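PDB 6Z9K: PrgA, which extends far outside the enterococcal cell and provides surface exclusion against unwanted conjugation, the part studied here being its CAP domain. Local coordinates for residues Glu8-His13 / Glu240-Glu245; Lys14-Pro19 / Met174-Gly179; Ala24-Lys29 / Leu181-Leu186; Gln95-Asp100 / Ser226-Gly231; Lys194-Val199 / Ile215-Glu220. All blocks are in the same frame, centred on the assembly; numbering follows the deposited sequence.

Contact 1: Glu8-His13 / Glu240-Glu245; sequences EELKGH and EELQQE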
# COMPACT_ATOMS: atom_id res chain seq x y z
N GLU A 8 -10.56 -21.52 7.38
CA GLU A 8 -11.82 -20.72 7.29
C GLU A 8 -11.54 -19.25 6.93
O GLU A 8 -10.42 -18.74 7.22
CB GLU A 8 -12.61 -20.72 8.60
CG GLU A 8 -13.36 -22.01 8.86
CD GLU A 8 -14.28 -21.91 10.06
OE1 GLU A 8 -14.59 -20.77 10.48
OE2 GLU A 8 -14.67 -22.98 10.59
N GLU A 9 -12.57 -18.61 6.39
CA GLU A 9 -12.59 -17.22 5.87
C GLU A 9 -12.17 -16.24 6.97
O GLU A 9 -11.42 -15.28 6.66
CB GLU A 9 -13.99 -16.92 5.33
CG GLU A 9 -14.13 -15.53 4.73
CD GLU A 9 -15.34 -15.38 3.82
OE1 GLU A 9 -15.95 -16.42 3.50
OE2 GLU A 9 -15.67 -14.25 3.43
N LEU A 10 -12.63 -16.44 8.21
CA LEU A 10 -12.45 -15.43 9.27
C LEU A 10 -11.03 -15.54 9.83
O LEU A 10 -10.42 -14.49 9.97
CB LEU A 10 -13.53 -15.55 10.35
CG LEU A 10 -14.79 -14.71 10.09
CD1 LEU A 10 -15.91 -15.10 11.05
CD2 LEU A 10 -14.51 -13.21 10.22
N LYS A 11 -10.50 -16.73 10.10
CA LYS A 11 -9.12 -16.87 10.66
C LYS A 11 -8.09 -16.28 9.68
O LYS A 11 -7.06 -15.73 10.17
CB LYS A 11 -8.76 -18.32 11.03
CG LYS A 11 -8.46 -19.25 9.86
CD LYS A 11 -8.26 -20.70 10.30
CE LYS A 11 -9.53 -21.33 10.86
NZ LYS A 11 -9.41 -22.81 10.92
N GLY A 12 -8.38 -16.38 8.38
CA GLY A 12 -7.49 -15.92 7.29
C GLY A 12 -7.77 -14.49 6.86
O GLY A 12 -7.02 -13.96 6.03
N HIS A 13 -8.81 -13.85 7.41
CA HIS A 13 -9.24 -12.50 6.97
C HIS A 13 -8.13 -11.54 7.34
O HIS A 13 -7.76 -11.48 8.53
CB HIS A 13 -10.57 -12.06 7.60
CG HIS A 13 -11.18 -10.84 6.97
ND1 HIS A 13 -10.60 -9.61 7.08
CD2 HIS A 13 -12.31 -10.65 6.26
CE1 HIS A 13 -11.36 -8.71 6.45
NE2 HIS A 13 -12.42 -9.33 5.95
N GLU A 240 -16.34 -7.17 10.42
CA GLU A 240 -17.55 -6.75 11.17
C GLU A 240 -18.82 -7.12 10.39
O GLU A 240 -19.76 -7.70 11.02
CB GLU A 240 -17.44 -5.26 11.53
CG GLU A 240 -16.35 -4.97 12.55
CD GLU A 240 -14.93 -4.81 12.00
OE1 GLU A 240 -14.77 -4.75 10.78
OE2 GLU A 240 -13.97 -4.80 12.81
N GLU A 241 -18.84 -6.88 9.07
CA GLU A 241 -19.93 -7.35 8.16
C GLU A 241 -20.06 -8.87 8.23
O GLU A 241 -21.20 -9.34 8.38
CB GLU A 241 -19.69 -6.93 6.70
CG GLU A 241 -20.07 -5.47 6.42
CD GLU A 241 -19.26 -4.77 5.33
OE1 GLU A 241 -18.59 -5.49 4.52
OE2 GLU A 241 -19.29 -3.50 5.30
N LEU A 242 -18.95 -9.61 8.16
CA LEU A 242 -18.93 -11.10 8.16
C LEU A 242 -19.44 -11.64 9.50
O LEU A 242 -20.24 -12.57 9.47
CB LEU A 242 -17.52 -11.63 7.92
CG LEU A 242 -17.03 -11.60 6.47
CD1 LEU A 242 -15.80 -12.49 6.33
CD2 LEU A 242 -18.13 -12.02 5.49
N GLN A 243 -18.93 -11.10 10.61
CA GLN A 243 -19.39 -11.45 11.98
C GLN A 243 -20.89 -11.12 12.08
O GLN A 243 -21.61 -11.99 12.56
CB GLN A 243 -18.52 -10.77 13.04
CG GLN A 243 -17.11 -11.34 13.12
CD GLN A 243 -16.01 -10.42 13.62
OE1 GLN A 243 -16.19 -9.20 13.79
NE2 GLN A 243 -14.84 -10.99 13.86
N GLN A 244 -21.36 -9.96 11.59
CA GLN A 244 -22.79 -9.53 11.71
C GLN A 244 -23.69 -10.40 10.81
O GLN A 244 -24.92 -10.43 11.07
CB GLN A 244 -23.01 -8.03 11.41
CG GLN A 244 -24.49 -7.61 11.33
CD GLN A 244 -25.23 -7.59 12.65
OE1 GLN A 244 -24.65 -7.46 13.72
NE2 GLN A 244 -26.56 -7.69 12.57
N GLU A 245 -23.12 -11.08 9.81
CA GLU A 245 -23.88 -12.07 8.99
C GLU A 245 -24.21 -13.28 9.86
O GLU A 245 -25.40 -13.69 9.87
CB GLU A 245 -23.14 -12.45 7.71
CG GLU A 245 -23.66 -11.69 6.49
CD GLU A 245 -22.67 -11.45 5.35
OE1 GLU A 245 -21.66 -12.20 5.26
OE2 GLU A 245 -22.91 -10.50 4.55
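His13, which touches Leu242 across this contact, has both ring nitrogens engaged: NE2 is hydrogen-bonded to the carbonyl of Lys237, just ahead of the C-terminal helix 239-245, and ND1 to the backbone N of Gly15. The pairing illustrates how a domain can tie its two chain ends together, since a type I beta turn from Leu10 to His13 at the start of the modelled chain packs on that last helix. Two polar anchors fix the rotation of the imidazole, and its CD2 then lies 3.9 Å from Leu242 CD1, the methyl approaching obliquely.

Leu242 is the centre of the contact. Its CB is met at 4.1 Å by Leu10 CD2, the two leucines sliding past each other in opposite directions. With CG of Glu9 anti to the backbone N (chi1 -179°) and the chain extended beyond it, Glu9 reaches across the leucine at about a right angle. Its OE2 comes to 3.4 Å from Leu242 CD1 and its CG to 3.8 Å from the same methyl, so both stem and carboxylate touch the leucine. No hydrogen bond joins the two segments; van der Waals packing carries this surface interface, where of the touching residues only His13 is buried. The turn closes on itself through His13 N to Leu10 O at 3.1 Å. Gln243 bends its amide back toward the turn, NE2 ending 4.3 Å from Leu10 CD2.

Contact 2: Lys14-Pro19 / Met174-Gly179; sequences KGINLP and MLFDDG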
# COMPACT_ATOMS: atom_id res chain seq x y z
N LYS A 14 -7.63 -10.78 6.37
CA LYS A 14 -6.39 -9.97 6.56
C LYS A 14 -6.70 -8.51 6.88
O LYS A 14 -5.78 -7.73 6.96
CB LYS A 14 -5.52 -10.13 5.31
CG LYS A 14 -4.78 -11.46 5.30
CD LYS A 14 -4.31 -11.87 3.98
CE LYS A 14 -3.84 -13.31 3.90
NZ LYS A 14 -4.89 -14.28 4.29
N GLY A 15 -7.96 -8.19 7.17
CA GLY A 15 -8.35 -6.82 7.52
C GLY A 15 -7.52 -6.30 8.68
O GLY A 15 -7.20 -7.07 9.63
N ILE A 16 -7.19 -5.03 8.62
CA ILE A 16 -6.42 -4.37 9.69
C ILE A 16 -7.36 -4.08 10.85
O ILE A 16 -8.45 -3.49 10.65
CB ILE A 16 -5.69 -3.13 9.14
CG1 ILE A 16 -4.70 -3.59 8.07
CG2 ILE A 16 -4.99 -2.40 10.27
CD1 ILE A 16 -4.27 -2.47 7.21
N ASN A 17 -6.93 -4.42 12.03
CA ASN A 17 -7.80 -4.23 13.23
C ASN A 17 -7.59 -2.82 13.78
O ASN A 17 -6.44 -2.48 14.13
CB ASN A 17 -7.46 -5.27 14.28
CG ASN A 17 -7.67 -6.67 13.76
OD1 ASN A 17 -8.77 -6.97 13.29
ND2 ASN A 17 -6.62 -7.49 13.79
N LEU A 18 -8.63 -2.00 13.79
CA LEU A 18 -8.45 -0.60 14.20
C LEU A 18 -8.61 -0.52 15.70
O LEU A 18 -9.51 -1.12 16.30
CB LEU A 18 -9.43 0.35 13.51
CG LEU A 18 -9.36 0.34 11.99
CD1 LEU A 18 -10.31 1.37 11.42
CD2 LEU A 18 -7.95 0.57 11.50
N PRO A 19 -7.76 0.28 16.35
CA PRO A 19 -7.87 0.50 17.79
C PRO A 19 -8.90 1.56 18.10
O PRO A 19 -9.26 2.38 17.23
CB PRO A 19 -6.48 1.04 18.14
CG PRO A 19 -6.09 1.81 16.91
CD PRO A 19 -6.61 0.98 15.75
N MET A 174 2.70 1.89 8.85
CA MET A 174 2.43 3.25 8.40
C MET A 174 1.20 3.81 9.12
O MET A 174 1.20 4.98 9.42
CB MET A 174 2.25 3.30 6.90
CG MET A 174 3.57 3.11 6.18
SD MET A 174 3.34 3.11 4.37
CE MET A 174 5.06 3.17 3.87
N LEU A 175 0.19 2.98 9.38
CA LEU A 175 -1.03 3.48 10.07
C LEU A 175 -0.78 3.66 11.58
O LEU A 175 -1.43 4.55 12.14
CB LEU A 175 -2.17 2.50 9.85
CG LEU A 175 -2.61 2.36 8.41
CD1 LEU A 175 -3.58 1.20 8.27
CD2 LEU A 175 -3.28 3.62 7.92
N PHE A 176 0.05 2.85 12.23
CA PHE A 176 0.10 2.82 13.71
C PHE A 176 1.49 3.05 14.30
O PHE A 176 1.58 3.05 15.53
CB PHE A 176 -0.47 1.51 14.25
CG PHE A 176 -1.79 1.13 13.67
CD1 PHE A 176 -2.89 1.99 13.77
CD2 PHE A 176 -1.98 -0.12 13.13
CE1 PHE A 176 -4.11 1.62 13.24
CE2 PHE A 176 -3.20 -0.47 12.60
CZ PHE A 176 -4.28 0.38 12.67
N ASP A 177 2.55 3.18 13.48
CA ASP A 177 3.90 3.31 14.06
C ASP A 177 4.70 4.29 13.23
O ASP A 177 5.90 4.05 13.05
CB ASP A 177 4.57 1.94 14.18
CG ASP A 177 5.79 1.99 15.05
OD1 ASP A 177 5.84 2.90 15.93
OD2 ASP A 177 6.65 1.13 14.85
N ASP A 178 4.07 5.37 12.77
CA ASP A 178 4.70 6.31 11.81
C ASP A 178 5.25 7.55 12.51
O ASP A 178 5.52 8.49 11.83
CB ASP A 178 3.69 6.75 10.77
CG ASP A 178 4.23 7.19 9.46
OD1 ASP A 178 5.28 6.61 9.07
OD2 ASP A 178 3.61 8.09 8.83
N GLY A 179 5.40 7.56 13.82
CA GLY A 179 5.71 8.81 14.56
C GLY A 179 7.15 9.23 14.37
O GLY A 179 7.43 10.43 14.49
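Ile16 and Phe176 make the closest approach here, the isoleucine CG2 methyl lying 3.5 Å from Phe176 CE2 at the edge of the ring, near its plane. Ile16, Leu18 and Pro19 share that end of the ring. Leu18 CD2 arrives in the plane of the ring, 3.9 Å from Phe176 CZ and with its side chain at about a right angle to the phenylalanine. Pro19 and the phenylalanine approach each other head-on, with Pro19 CD 3.6 Å from Phe176 CE1, oblique to the ring. The far end of the ring thus abuts an extended, non-helical chain, a simple way of fastening a loop to the end of a helix. Ile16 contributes twice: with CG1 beside the backbone N (chi1 -62°) and CG2 anti to it, the two branches diverge, and CD1 goes instead to Leu175 CD1 at 3.9 Å.

The next shell sets the ring. Leu175, the preceding residue, covers one face with its CB, 3.8 Å above the plane and over the centre. No hydrogen bond crosses between the segments; the loop is held by polar bonds to third parties. Arg168 takes the carbonyls of Lys14 and Gly15, while Asn17 bonds through its side chain to Lys239 and to the carbonyl of Met45.

Within the CAP domain the buried contact lies where helix 160-176 ends. Ala42 of helix 32-45 touches both Phe176 and Pro19, and Leu18 rests on Val87 and Lys90 of helix 70-90.

Contact 3: Ala24-Lys29 / Leu181-Leu186; sequences ADYDTK and LGYSHL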
# COMPACT_ATOMS: atom_id res chain seq x y z
N ALA A 24 -7.64 9.69 11.03
CA ALA A 24 -6.60 10.00 10.03
C ALA A 24 -5.61 11.02 10.61
O ALA A 24 -4.51 11.12 10.06
CB ALA A 24 -7.27 10.49 8.78
N ASP A 25 -5.94 11.64 11.74
CA ASP A 25 -5.08 12.72 12.31
C ASP A 25 -4.93 12.48 13.81
O ASP A 25 -4.81 13.46 14.58
CB ASP A 25 -5.66 14.09 11.97
CG ASP A 25 -7.09 14.31 12.39
OD1 ASP A 25 -7.70 13.34 12.85
OD2 ASP A 25 -7.57 15.49 12.31
N TYR A 26 -4.88 11.22 14.24
CA TYR A 26 -4.83 10.90 15.68
C TYR A 26 -3.59 11.56 16.32
O TYR A 26 -3.58 11.81 17.54
CB TYR A 26 -4.90 9.39 15.92
CG TYR A 26 -3.64 8.59 15.65
CD1 TYR A 26 -2.59 8.56 16.56
CD2 TYR A 26 -3.57 7.78 14.53
CE1 TYR A 26 -1.46 7.80 16.32
CE2 TYR A 26 -2.43 7.03 14.28
CZ TYR A 26 -1.39 7.02 15.18
OH TYR A 26 -0.28 6.24 14.96
N ASP A 27 -2.53 11.75 15.52
CA ASP A 27 -1.25 12.30 16.05
C ASP A 27 -1.44 13.73 16.60
O ASP A 27 -0.60 14.17 17.45
CB ASP A 27 -0.16 12.23 14.97
CG ASP A 27 -0.59 12.93 13.71
OD1 ASP A 27 -1.54 12.45 13.06
OD2 ASP A 27 0.08 13.93 13.34
N THR A 28 -2.43 14.47 16.13
CA THR A 28 -2.74 15.82 16.64
C THR A 28 -4.03 15.85 17.44
O THR A 28 -4.16 16.75 18.27
CB THR A 28 -2.76 16.84 15.51
OG1 THR A 28 -3.62 16.40 14.47
CG2 THR A 28 -1.39 17.10 14.94
N LYS A 29 -4.94 14.89 17.24
CA LYS A 29 -6.20 14.92 18.01
C LYS A 29 -5.99 14.38 19.41
O LYS A 29 -6.76 14.79 20.29
CB LYS A 29 -7.30 14.14 17.28
CG LYS A 29 -7.69 14.80 15.96
CD LYS A 29 -9.18 14.72 15.62
CE LYS A 29 -9.60 13.30 15.29
NZ LYS A 29 -10.71 13.25 14.32
N LEU A 181 8.60 9.39 11.67
CA LEU A 181 8.62 9.90 10.27
C LEU A 181 7.57 11.01 10.14
O LEU A 181 7.05 11.29 8.98
CB LEU A 181 8.36 8.71 9.35
CG LEU A 181 9.47 7.65 9.30
CD1 LEU A 181 8.98 6.39 8.60
CD2 LEU A 181 10.73 8.19 8.63
N GLY A 182 7.19 11.55 11.31
CA GLY A 182 6.25 12.66 11.47
C GLY A 182 4.87 12.36 10.94
O GLY A 182 4.22 13.28 10.46
N TYR A 183 4.46 11.08 10.94
CA TYR A 183 3.12 10.67 10.46
C TYR A 183 2.84 11.07 9.02
O TYR A 183 1.68 11.07 8.66
CB TYR A 183 2.09 11.25 11.44
CG TYR A 183 2.26 10.68 12.83
CD1 TYR A 183 1.85 9.39 13.11
CD2 TYR A 183 2.88 11.39 13.84
CE1 TYR A 183 2.02 8.81 14.35
CE2 TYR A 183 3.04 10.83 15.11
CZ TYR A 183 2.61 9.54 15.36
OH TYR A 183 2.81 8.97 16.59
N SER A 184 3.87 11.25 8.17
CA SER A 184 3.61 11.57 6.74
C SER A 184 2.87 10.42 6.06
O SER A 184 2.02 10.67 5.16
CB SER A 184 4.90 11.89 6.04
OG SER A 184 5.78 10.83 6.23
N HIS A 185 3.19 9.17 6.39
CA HIS A 185 2.56 8.02 5.68
C HIS A 185 1.13 7.78 6.17
O HIS A 185 0.23 7.53 5.36
CB HIS A 185 3.32 6.73 5.93
CG HIS A 185 4.74 6.88 5.56
ND1 HIS A 185 5.72 7.11 6.51
CD2 HIS A 185 5.33 6.97 4.36
CE1 HIS A 185 6.88 7.30 5.88
NE2 HIS A 185 6.68 7.21 4.55
N LEU A 186 0.93 7.88 7.47
CA LEU A 186 -0.46 7.88 8.00
C LEU A 186 -1.31 8.90 7.22
O LEU A 186 -2.43 8.54 6.72
CB LEU A 186 -0.46 8.18 9.50
CG LEU A 186 -1.84 8.49 10.08
CD1 LEU A 186 -2.65 7.22 10.17
CD2 LEU A 186 -1.70 9.14 11.44
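Asp27 lays its CB over one face of the Tyr183 ring, a CH-pi contact with 3.5 Å from CB to the ring centroid and only 17° off the normal. Here the start of helix 26-29 packs against the approach to helix 184-189, whose second residue, His185, binds the magnesium ion seen in the CAP domain. Further along the aspartate, CG stands 3.7 Å from Tyr183 CG, and the carboxylate stacks on the ring with its plane turned by 25°. At the tip OD2 stays over the near side of the tyrosine, 3.9 Å from its CB, whereas OD1 lies beside Leu186 CD2 and is hydrogen-bonded to NE2 of His187. CG sits between the backbone N and the carbonyl carbon (chi1 56°), which lays the carboxylate along the tyrosine.

Tyr26 meets the same pair from another direction. Its CE2 lies 3.6 Å from Leu186 CD2, and its ring is steeply inclined to that of Tyr183, in an oblique pairing with centroids 5.6 Å apart. Glu39 of helix 32-45 joins the phenols, its OE2 hydrogen-bonding with both hydroxyls. Tyr183 is the third residue of a type I' turn from Leu181 to Ser184 and sits at the N-cap of helix 184-189. At the edge of its ring, near the plane, CE1 faces Tyr26 OH at 3.5 Å.

Contact 4: Gln95-Asp100 / Ser226-Gly231; sequences QLSVSD and SQYQNG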
# COMPACT_ATOMS: atom_id res chain seq x y z
N GLN A 95 -13.09 5.95 -1.51
CA GLN A 95 -12.64 4.57 -1.81
C GLN A 95 -11.74 4.61 -3.04
O GLN A 95 -11.99 5.41 -3.93
CB GLN A 95 -13.85 3.69 -2.08
CG GLN A 95 -14.74 3.52 -0.87
CD GLN A 95 -13.96 2.87 0.23
OE1 GLN A 95 -13.39 3.56 1.07
NE2 GLN A 95 -13.89 1.54 0.18
N LEU A 96 -10.73 3.77 -3.07
CA LEU A 96 -9.71 3.79 -4.15
C LEU A 96 -10.04 2.73 -5.18
O LEU A 96 -10.45 1.64 -4.83
CB LEU A 96 -8.32 3.58 -3.56
CG LEU A 96 -8.00 4.46 -2.34
CD1 LEU A 96 -6.74 4.03 -1.65
CD2 LEU A 96 -7.88 5.92 -2.70
N SER A 97 -9.78 3.07 -6.44
CA SER A 97 -9.86 2.17 -7.60
C SER A 97 -8.48 1.60 -7.86
O SER A 97 -7.50 2.22 -7.41
CB SER A 97 -10.39 2.88 -8.80
OG SER A 97 -9.52 3.91 -9.24
N VAL A 98 -8.46 0.48 -8.59
CA VAL A 98 -7.29 -0.03 -9.32
C VAL A 98 -7.63 0.04 -10.79
O VAL A 98 -8.71 -0.39 -11.19
CB VAL A 98 -6.96 -1.45 -8.86
CG1 VAL A 98 -5.84 -2.02 -9.70
CG2 VAL A 98 -6.58 -1.43 -7.39
N SER A 99 -6.73 0.58 -11.59
CA SER A 99 -6.92 0.68 -13.05
C SER A 99 -5.66 0.31 -13.79
O SER A 99 -4.60 0.30 -13.18
CB SER A 99 -7.34 2.09 -13.39
OG SER A 99 -6.35 2.98 -12.98
N ASP A 100 -5.74 0.05 -15.09
CA ASP A 100 -4.52 -0.08 -15.92
C ASP A 100 -3.67 1.18 -15.73
O ASP A 100 -2.46 1.06 -15.65
CB ASP A 100 -4.92 -0.33 -17.37
CG ASP A 100 -5.86 -1.51 -17.43
OD1 ASP A 100 -5.46 -2.57 -16.91
OD2 ASP A 100 -7.03 -1.32 -17.84
N SER A 226 -5.15 15.10 -19.71
CA SER A 226 -4.84 13.65 -19.53
C SER A 226 -6.08 12.80 -19.29
O SER A 226 -6.90 13.16 -18.46
CB SER A 226 -3.87 13.44 -18.41
OG SER A 226 -2.70 14.12 -18.77
N GLN A 227 -6.12 11.64 -19.94
CA GLN A 227 -7.25 10.68 -19.83
C GLN A 227 -7.13 9.94 -18.47
O GLN A 227 -6.04 9.54 -18.15
CB GLN A 227 -7.27 9.87 -21.13
CG GLN A 227 -7.46 10.79 -22.37
CD GLN A 227 -7.66 10.08 -23.69
OE1 GLN A 227 -8.52 10.45 -24.49
NE2 GLN A 227 -6.90 9.03 -23.92
N TYR A 228 -8.18 10.04 -17.66
CA TYR A 228 -8.42 9.33 -16.39
C TYR A 228 -9.24 8.08 -16.67
O TYR A 228 -10.19 8.04 -17.49
CB TYR A 228 -9.14 10.21 -15.37
CG TYR A 228 -9.35 9.60 -14.01
CD1 TYR A 228 -8.32 9.55 -13.08
CD2 TYR A 228 -10.54 8.95 -13.65
CE1 TYR A 228 -8.48 8.97 -11.83
CE2 TYR A 228 -10.70 8.37 -12.39
CZ TYR A 228 -9.65 8.32 -11.49
OH TYR A 228 -9.80 7.77 -10.24
N GLN A 229 -8.83 7.02 -15.98
CA GLN A 229 -9.48 5.71 -16.10
C GLN A 229 -10.17 5.44 -14.77
O GLN A 229 -9.49 5.49 -13.72
CB GLN A 229 -8.44 4.66 -16.45
CG GLN A 229 -9.11 3.39 -16.83
CD GLN A 229 -8.13 2.31 -17.14
OE1 GLN A 229 -6.94 2.43 -16.82
NE2 GLN A 229 -8.62 1.30 -17.82
N ASN A 230 -11.50 5.27 -14.79
CA ASN A 230 -12.22 4.99 -13.52
C ASN A 230 -11.72 3.69 -12.86
O ASN A 230 -11.67 3.68 -11.62
CB ASN A 230 -13.73 4.87 -13.74
CG ASN A 230 -14.39 6.18 -14.06
OD1 ASN A 230 -13.76 7.25 -13.93
ND2 ASN A 230 -15.58 6.11 -14.63
N GLY A 231 -11.42 2.65 -13.64
CA GLY A 231 -11.04 1.33 -13.11
C GLY A 231 -12.13 0.76 -12.20
O GLY A 231 -13.35 1.07 -12.36
O HOH W 1 -8.19 4.71 -11.49
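Ser97 and Asn230 mark the tight side of this contact: Ser97 CB approaches Asn230 O to 3.2 Å, and next to it Gly231 lies against Val98 and Ser99. There Gly231 CA makes a CA-H...O contact with Val98 O at 3.5 Å, while Ser99 CB packs 3.8 Å from the same glycine carbon. With no side chain on Gly231 and short serines opposite, the two segments, whose directions differ by 105°, come close together.

The other end is more open and polar. Gln229, with CG anti to the backbone N (chi1 -169°) and the chain extended, passes Ser99 CB to reach Asp100 near the surface. Its NE2 donates to Asp100 OD2 over 3.1 Å on the anti side of the carboxylate, 26° out of the carboxylate plane. Polar neighbours hold both groups: OE1 of the glutamine bonds to Gln101 N, and OD1 of the aspartate forms a salt bridge with Lys74. Between the two ends a water donates to Gln229 O at 2.7 Å and to Ser97 OG, itself bonded to Thr195 O, and also bonds Ser99 OG, which caps the following helix through Ser102 N.

In the fold, the loop 226-231 leads into strand 232-233, antiparallel partner of strand 97-98. Ser97 bonds by backbone to Thr195 and Leu197, at the start of hairpin strand 196-202, and Val98 packs on Thr81 of helix 70-90 and Ile103 of helix 100-112.

Contact 5: Lys194-Val199 / Ile215-Glu220; sequences KTALGV and ISYGKE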
# COMPACT_ATOMS: atom_id res chain seq x y z
N LYS A 194 -8.48 10.99 -2.50
CA LYS A 194 -7.78 10.02 -3.36
C LYS A 194 -8.77 9.06 -4.00
O LYS A 194 -9.81 8.70 -3.40
CB LYS A 194 -6.68 9.32 -2.60
CG LYS A 194 -5.46 10.18 -2.39
CD LYS A 194 -4.34 9.40 -1.73
CE LYS A 194 -3.07 10.20 -1.61
NZ LYS A 194 -1.99 9.40 -0.99
N THR A 195 -8.51 8.67 -5.21
CA THR A 195 -9.45 7.81 -5.96
C THR A 195 -8.75 6.63 -6.59
O THR A 195 -9.48 5.80 -7.14
CB THR A 195 -10.15 8.63 -7.06
OG1 THR A 195 -9.21 9.07 -8.03
CG2 THR A 195 -10.93 9.76 -6.44
N ALA A 196 -7.40 6.51 -6.53
CA ALA A 196 -6.73 5.44 -7.29
C ALA A 196 -5.46 5.01 -6.59
O ALA A 196 -4.84 5.83 -5.87
CB ALA A 196 -6.41 5.93 -8.69
N LEU A 197 -5.12 3.75 -6.73
CA LEU A 197 -3.89 3.19 -6.13
C LEU A 197 -3.30 2.16 -7.09
O LEU A 197 -4.02 1.40 -7.72
CB LEU A 197 -4.23 2.58 -4.77
CG LEU A 197 -3.02 2.17 -3.93
CD1 LEU A 197 -3.37 2.24 -2.46
CD2 LEU A 197 -2.56 0.76 -4.25
N GLY A 198 -1.97 2.12 -7.12
CA GLY A 198 -1.21 1.06 -7.80
C GLY A 198 -0.06 0.66 -6.89
O GLY A 198 0.54 1.56 -6.26
N VAL A 199 0.32 -0.61 -6.88
CA VAL A 199 1.47 -1.11 -6.09
C VAL A 199 2.52 -1.68 -7.03
O VAL A 199 2.19 -2.51 -7.86
CB VAL A 199 1.04 -2.18 -5.06
CG1 VAL A 199 2.23 -2.66 -4.24
CG2 VAL A 199 -0.08 -1.64 -4.17
N ILE A 215 1.57 3.77 -4.73
CA ILE A 215 1.32 4.98 -5.54
C ILE A 215 -0.18 5.31 -5.46
O ILE A 215 -1.00 4.44 -5.75
CB ILE A 215 1.83 4.78 -6.98
CG1 ILE A 215 3.29 4.30 -7.00
CG2 ILE A 215 1.59 6.07 -7.73
CD1 ILE A 215 4.23 5.12 -6.20
N SER A 216 -0.55 6.47 -4.97
CA SER A 216 -2.00 6.81 -4.84
C SER A 216 -2.21 8.29 -5.05
O SER A 216 -1.29 9.10 -4.89
CB SER A 216 -2.52 6.34 -3.51
OG SER A 216 -1.82 6.92 -2.43
N TYR A 217 -3.40 8.66 -5.52
CA TYR A 217 -3.68 10.04 -5.95
C TYR A 217 -5.17 10.17 -6.21
O TYR A 217 -5.90 9.14 -6.28
CB TYR A 217 -2.89 10.35 -7.25
CG TYR A 217 -3.12 9.31 -8.32
CD1 TYR A 217 -4.22 9.36 -9.19
CD2 TYR A 217 -2.23 8.24 -8.46
CE1 TYR A 217 -4.45 8.35 -10.13
CE2 TYR A 217 -2.48 7.21 -9.36
CZ TYR A 217 -3.56 7.29 -10.24
OH TYR A 217 -3.83 6.32 -11.17
N GLY A 218 -5.58 11.42 -6.38
CA GLY A 218 -6.87 11.78 -6.94
C GLY A 218 -6.78 12.38 -8.33
O GLY A 218 -5.68 12.56 -8.84
N LYS A 219 -7.92 12.65 -8.93
CA LYS A 219 -7.94 13.08 -10.35
C LYS A 219 -7.33 14.47 -10.48
O LYS A 219 -6.91 14.83 -11.60
CB LYS A 219 -9.33 12.97 -10.93
CG LYS A 219 -10.35 13.97 -10.48
CD LYS A 219 -11.77 13.56 -10.97
CE LYS A 219 -12.01 12.07 -10.87
NZ LYS A 219 -13.44 11.68 -11.02
N GLU A 220 -7.23 15.22 -9.39
CA GLU A 220 -6.62 16.58 -9.45
C GLU A 220 -5.11 16.51 -9.73
O GLU A 220 -4.56 17.54 -10.09
CB GLU A 220 -6.81 17.29 -8.12
CG GLU A 220 -8.28 17.41 -7.74
CD GLU A 220 -8.94 16.21 -7.05
OE1 GLU A 220 -8.23 15.22 -6.74
OE2 GLU A 220 -10.18 16.31 -6.86
O HOH W 2 0.57 9.49 -2.17
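Lys194 and Ser216 meet at their ends: the lysine chain runs extended alongside the opposite backbone, its CG 3.8 Å from Tyr217 C, and NZ donates to Ser216 OG at 2.9 Å. The ammonium has further acceptors in Ser188 O and a water, so three oxygens satisfy a buried nitrogen. Ser216 OG is placed to receive it by its torsion, between the backbone N and the carbonyl carbon (chi1 59°). Across from the serine, on the same face, is its pair partner Leu197, which packs on Leu84 of helix 70-90.

On the other face of the sheet Tyr217 turns its ring back across the neighbouring strand. Ala196 CB presses on it, 3.4 Å from CE1, and Ala196 O lies over one ring face. Phe134 meets the same tyrosine edge-to-face. These residues belong to an antiparallel beta hairpin, strands 196-202 and 211-217, within the three-stranded sheet that strand 144-148 completes. Gly198 and Ile215 form a regular hydrogen-bonded pair, Gly198 N to Ile215 O and Ile215 N to Gly198 O both measuring 2.9 Å.

Regularity ends at the next hydrogen-bonded pair, after Leu197 and Ser216. Thr195 and Ala196 sit together opposite Tyr217 in a classic beta bulge, and Tyr217 O accepts from both their backbone nitrogens. Thr195 N approaches at 2.9 Å and nearly straight at its hydrogen (167°), whereas the bond from Ala196 N, at 3.0 Å, is more bent (135°). Thr195 OG1 is hydrogen-bonded to Tyr228 OH.

Contacts 2 and 5 are buried, contacts 3 and 4 partly so, and contact 1 lies at the surface. Chemistry follows place only in part: contacts 1 and 2 are van der Waals packing of a loop on a helix, contact 3 is aromatic and CH-pi packing, contact 4 is mixed polar with a bridging water, and contact 5 is knitted by backbone bonds within a sheet. Contacts 2 and 3 adjoin, about 11 Å between centres, and share the turn from helix 160-176 to helix 184-189, where Asp178 OD1 pairs with His185 ND1 at 2.6 Å. Contacts 4 and 5 meet through Tyr228 OH and Thr195 OG1, 2.6 Å apart, tying loop 226-231 to the hairpin. Along the chain contact 1 encloses the rest.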